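Local coordinates for protein early endosome antigen 1 (Homo sapiens, PDB 3MJH) that probably tethers early endosomes for fusion, its N-terminal C2H2 zinc finger binding a Rab GTPase, at residues G5-P9 with Q10-S14. Numbering follows the deposited sequence.
Sequences GFICP and QCMKS. With ZN (zinc ion), chain G.
Cys8 and Cys11 grip one zinc ion through their sulfurs. The Cys8 SG–zinc and Cys11 SG–zinc bonds are each 2.3 Å, and the two sulfurs lie 3.9 Å apart. Cys8 SG lies anti to the backbone N (chi1 174°) and Cys11 SG between N and the carbonyl carbon (chi1 65°), which brings both sulfurs to the same zinc. His24 and His29 complete the Cys2His2 site through their NE2 atoms.

Backbone N-H groups point at both sulfurs. Gln10 N makes a weak bond to Cys8 SG at 3.5 Å, and Lys13 N makes another to Cys11 SG at 3.6 Å. These bonds probably offset some of the thiolate charge and help hold the sulfurs in place. They are a familiar feature of the zinc knuckle, the CxxC turn of zinc fingers.

The turn is closed by the backbone. Cys8 N donates to Lys13 O at 2.8 Å in a nearly straight bond, and the same oxygen receives a CA-H contact from Ile7. Met12 N reaches Cys8 O in a weak, bent bond. Met12 has positive phi (65°), which helps swing the chain back towards Ile7. A water bridges Pro9 O and Gln10 O at the outer side of the bend.

Ile7 CG2 packs beside the Met12 backbone, 3.6 Å from Met12 O.

Ile7 and Ser14 form an antiparallel non-hydrogen-bonded pair where the hairpin arms leave the knuckle. Phe6, at the centre of an inverse gamma turn, bonds through its backbone to Leu15 in strand 14-15 and packs its ring, as Cys8 does its side chain, on helix 18-28, giving the beta-beta-alpha fold of a C2H2 zinc finger. Ile7, Pro9 and Met12 meet aromatic side chains of the partner protein chain, and Gly5 pairs with one of its strands, extending the sheet across the interface.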
loop_
_atom_site.group_PDB
_atom_site.type_symbol
_atom_site.label_atom_id
_atom_site.label_comp_id
_atom_site.label_asym_id
_atom_site.label_seq_id
_atom_site.Cartn_x
_atom_site.Cartn_y
_atom_site.Cartn_z
ATOM N N GLY B 5 -6.210 12.636 -4.289
ATOM C CA GLY B 5 -7.120 13.466 -3.522
ATOM C C GLY B 5 -8.175 12.575 -2.919
ATOM O O GLY B 5 -7.985 11.352 -2.803
ATOM N N PHE B 6 -9.302 13.180 -2.563
ATOM C CA PHE B 6 -10.430 12.427 -2.052
ATOM C C PHE B 6 -11.230 11.769 -3.186
ATOM O O PHE B 6 -12.404 12.065 -3.410
ATOM C CB PHE B 6 -11.268 13.307 -1.111
ATOM C CG PHE B 6 -10.447 13.962 -0.017
ATOM C CD1 PHE B 6 -9.968 13.213 1.061
ATOM C CD2 PHE B 6 -10.130 15.319 -0.083
ATOM C CE1 PHE B 6 -9.203 13.814 2.067
ATOM C CE2 PHE B 6 -9.369 15.931 0.912
ATOM C CZ PHE B 6 -8.904 15.184 1.993
ATOM N N ILE B 7 -10.559 10.857 -3.891
ATOM C CA ILE B 7 -11.153 10.067 -4.980
ATOM C C ILE B 7 -11.957 8.885 -4.448
ATOM O O ILE B 7 -11.501 8.148 -3.570
ATOM C CB ILE B 7 -10.079 9.498 -5.939
ATOM C CG1 ILE B 7 -9.184 10.611 -6.475
ATOM C CG2 ILE B 7 -10.725 8.743 -7.104
ATOM C CD1 ILE B 7 -7.808 10.133 -6.801
ATOM N N CYS B 8 -13.148 8.708 -4.999
ATOM C CA CYS B 8 -13.950 7.531 -4.709
ATOM C C CYS B 8 -13.367 6.343 -5.462
ATOM O O CYS B 8 -13.311 6.366 -6.690
ATOM C CB CYS B 8 -15.409 7.757 -5.109
ATOM S SG CYS B 8 -16.421 6.289 -4.944
ATOM N N PRO B 9 -12.896 5.316 -4.736
ATOM C CA PRO B 9 -12.339 4.145 -5.435
ATOM C C PRO B 9 -13.338 3.359 -6.309
ATOM O O PRO B 9 -12.915 2.606 -7.187
ATOM C CB PRO B 9 -11.776 3.280 -4.303
ATOM C CG PRO B 9 -12.467 3.729 -3.081
ATOM C CD PRO B 9 -12.794 5.187 -3.270
ATOM N N GLN B 10 -14.640 3.560 -6.095
ATOM C CA GLN B 10 -15.670 2.839 -6.847
ATOM C C GLN B 10 -15.989 3.426 -8.221
ATOM O O GLN B 10 -16.174 2.686 -9.197
ATOM C CB GLN B 10 -16.952 2.731 -6.016
ATOM C CG GLN B 10 -16.927 1.604 -5.007
ATOM C CD GLN B 10 -17.276 0.267 -5.636
ATOM O OE1 GLN B 10 -18.326 0.124 -6.268
ATOM N NE2 GLN B 10 -16.401 -0.720 -5.465
ATOM N N CYS B 11 -16.087 4.747 -8.300
ATOM C CA CYS B 11 -16.393 5.386 -9.576
ATOM C C CYS B 11 -15.352 6.414 -9.996
ATOM O O CYS B 11 -15.500 7.062 -11.021
ATOM C CB CYS B 11 -17.796 6.005 -9.550
ATOM S SG CYS B 11 -17.966 7.355 -8.400
ATOM N N MET B 12 -14.286 6.542 -9.211
ATOM C CA MET B 12 -13.210 7.507 -9.483
ATOM C C MET B 12 -13.655 8.975 -9.393
ATOM O O MET B 12 -12.893 9.866 -9.737
ATOM C CB MET B 12 -12.524 7.240 -10.835
ATOM C CG MET B 12 -12.047 5.808 -11.071
ATOM S SD MET B 12 -11.023 5.151 -9.753
ATOM C CE MET B 12 -10.141 3.848 -10.596
ATOM N N LYS B 13 -14.885 9.223 -8.936
ATOM C CA LYS B 13 -15.341 10.601 -8.683
ATOM C C LYS B 13 -14.380 11.300 -7.710
ATOM O O LYS B 13 -14.026 10.753 -6.655
ATOM C CB LYS B 13 -16.788 10.614 -8.154
ATOM C CG LYS B 13 -17.455 11.986 -8.102
ATOM C CD LYS B 13 -18.975 11.841 -8.006
ATOM C CE LYS B 13 -19.669 13.172 -7.709
ATOM N NZ LYS B 13 -19.510 14.179 -8.808
ATOM N N SER B 14 -13.920 12.484 -8.099
ATOM C CA SER B 14 -13.085 13.298 -7.232
ATOM C C SER B 14 -13.963 14.256 -6.440
ATOM O O SER B 14 -14.698 15.060 -7.017
ATOM C CB SER B 14 -12.055 14.080 -8.040
ATOM O OG SER B 14 -11.046 14.586 -7.187
HETATM ZN ZN ZN G . -18.222 6.899 -6.186
HETATM O O HOH W 1 -13.885 1.794 -10.037
#